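Long-range contact in putative aldehyde dehydrogenase (Burkholderia cenocepacia, PDB 4YWE), which probably oxidises aldehydes with NAD or NADP as the acceptor, as a member of the aldehyde dehydrogenase family: residues A[148-153]-A[226-231]. Numbering follows the deposited sequence.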
loop_
_atom_site.group_PDB
_atom_site.type_symbol
_atom_site.label_atom_id
_atom_site.label_comp_id
_atom_site.label_asym_id
_atom_site.label_seq_id
_atom_site.Cartn_x
_atom_site.Cartn_y
_atom_site.Cartn_z
ATOM N N HIS A 148 18.060 -1.347 9.247
ATOM C CA HIS A 148 18.899 -2.482 9.614
ATOM C C HIS A 148 19.838 -2.090 10.748
ATOM O O HIS A 148 20.117 -2.884 11.646
ATOM C CB HIS A 148 19.706 -2.973 8.411
ATOM C CG HIS A 148 18.869 -3.507 7.293
ATOM N ND1 HIS A 148 18.138 -4.673 7.400
ATOM C CD2 HIS A 148 18.653 -3.044 6.039
ATOM C CE1 HIS A 148 17.507 -4.898 6.264
ATOM N NE2 HIS A 148 17.802 -3.925 5.420
ATOM N N GLY A 149 20.316 -0.851 10.697
ATOM C CA GLY A 149 21.288 -0.356 11.653
ATOM C C GLY A 149 22.465 0.268 10.933
ATOM O O GLY A 149 22.420 1.436 10.544
ATOM N N VAL A 150 23.520 -0.517 10.749
ATOM C CA VAL A 150 24.666 -0.075 9.972
ATOM C C VAL A 150 24.655 -0.773 8.617
ATOM O O VAL A 150 24.643 -2.002 8.544
ATOM C CB VAL A 150 25.986 -0.337 10.713
ATOM C CG1 VAL A 150 27.168 0.018 9.827
ATOM C CG2 VAL A 150 26.028 0.452 12.013
ATOM N N THR A 151 24.648 0.016 7.547
ATOM C CA THR A 151 24.639 -0.535 6.198
ATOM C C THR A 151 25.987 -0.346 5.515
ATOM O O THR A 151 26.580 0.730 5.579
ATOM C CB THR A 151 23.543 0.108 5.326
ATOM O OG1 THR A 151 23.694 1.532 5.338
ATOM C CG2 THR A 151 22.163 -0.258 5.849
ATOM N N GLY A 152 26.468 -1.405 4.871
ATOM C CA GLY A 152 27.702 -1.343 4.111
ATOM C C GLY A 152 27.423 -1.104 2.642
ATOM O O GLY A 152 26.473 -1.658 2.086
ATOM N N HIS A 153 28.249 -0.281 2.007
ATOM C CA HIS A 153 28.014 0.101 0.621
ATOM C C HIS A 153 29.261 -0.073 -0.237
ATOM O O HIS A 153 30.278 0.584 -0.011
ATOM C CB HIS A 153 27.528 1.551 0.551
ATOM C CG HIS A 153 26.299 1.816 1.362
ATOM N ND1 HIS A 153 25.035 1.844 0.812
ATOM C CD2 HIS A 153 26.139 2.062 2.684
ATOM C CE1 HIS A 153 24.150 2.097 1.760
ATOM N NE2 HIS A 153 24.793 2.234 2.905
ATOM N N GLY A 226 29.895 -6.301 12.351
ATOM C CA GLY A 226 29.196 -5.140 12.877
ATOM C C GLY A 226 28.297 -4.438 11.876
ATOM O O GLY A 226 27.676 -3.425 12.196
ATOM N N ILE A 227 28.231 -4.976 10.663
ATOM C CA ILE A 227 27.365 -4.440 9.618
ATOM C C ILE A 227 26.119 -5.314 9.525
ATOM O O ILE A 227 26.194 -6.527 9.717
ATOM C CB ILE A 227 28.118 -4.348 8.272
ATOM C CG1 ILE A 227 29.279 -3.361 8.392
ATOM C CG2 ILE A 227 27.187 -3.927 7.141
ATOM C CD1 ILE A 227 30.110 -3.236 7.139
ATOM N N ASP A 228 24.973 -4.702 9.243
ATOM C CA ASP A 228 23.701 -5.417 9.282
ATOM C C ASP A 228 23.123 -5.686 7.894
ATOM O O ASP A 228 22.251 -6.537 7.737
ATOM C CB ASP A 228 22.692 -4.633 10.121
ATOM C CG ASP A 228 23.218 -4.311 11.504
ATOM O OD1 ASP A 228 23.393 -5.253 12.307
ATOM O OD2 ASP A 228 23.459 -3.117 11.786
ATOM N N HIS A 229 23.611 -4.958 6.897
ATOM C CA HIS A 229 23.132 -5.109 5.524
ATOM C C HIS A 229 24.147 -4.530 4.549
ATOM O O HIS A 229 24.771 -3.506 4.826
ATOM C CB HIS A 229 21.772 -4.428 5.346
ATOM C CG HIS A 229 21.322 -4.339 3.920
ATOM N ND1 HIS A 229 20.589 -5.332 3.306
ATOM C CD2 HIS A 229 21.504 -3.374 2.987
ATOM C CE1 HIS A 229 20.339 -4.983 2.057
ATOM N NE2 HIS A 229 20.883 -3.800 1.838
ATOM N N ILE A 230 24.310 -5.187 3.406
ATOM C CA ILE A 230 25.282 -4.744 2.417
ATOM C C ILE A 230 24.612 -4.460 1.080
ATOM O O ILE A 230 23.839 -5.275 0.573
ATOM C CB ILE A 230 26.411 -5.779 2.243
ATOM C CG1 ILE A 230 27.146 -5.998 3.566
ATOM C CG2 ILE A 230 27.385 -5.328 1.162
ATOM C CD1 ILE A 230 28.277 -6.999 3.477
ATOM N N SER A 231 24.914 -3.295 0.517
ATOM C CA SER A 231 24.459 -2.943 -0.820
ATOM C C SER A 231 25.628 -3.022 -1.795
ATOM O O SER A 231 26.521 -2.174 -1.774
ATOM C CB SER A 231 23.844 -1.543 -0.831
ATOM O OG SER A 231 23.495 -1.151 -2.147
#
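D228 turns CG beside its own backbone N (chi1 -54°), which carries OD2 to V150 N; H229 swings CG anti to its N (chi1 170°), laying its ring near that of H148. Strands 150-153 and 229-231 run side by side and parallel in the Rossmann-like sheet usual in aldehyde dehydrogenases, and D228 lies in the loop just before the second. D228 grips V150 twice at the strand entrance. V150 N gives an almost straight bond to D228 OD2 (2.8 Å), meeting its anti lone pair, and D228 N returns one to V150 O. OD2 also forms a salt bridge with R59 of helix 48-63, which probably helps keep the carboxylate charged. G152 has both polar backbone atoms used: its N binds H229 O (2.7 Å) and its O takes S231 N (2.8 Å). CG2 of I227 packs 3.5 Å from G152 N. On the face bearing T151, H153, H229 and S231, T151 OG1 and H153 NE2 share a hydrogen bond, while S231 OG reaches E467. The H148 and H229 rings lie nearly parallel (6°) but slid apart. H148 NE2 bonds to G475 O, and H229 CB sits over one face of the H148 ring, 3.5 Å from H148 CD2.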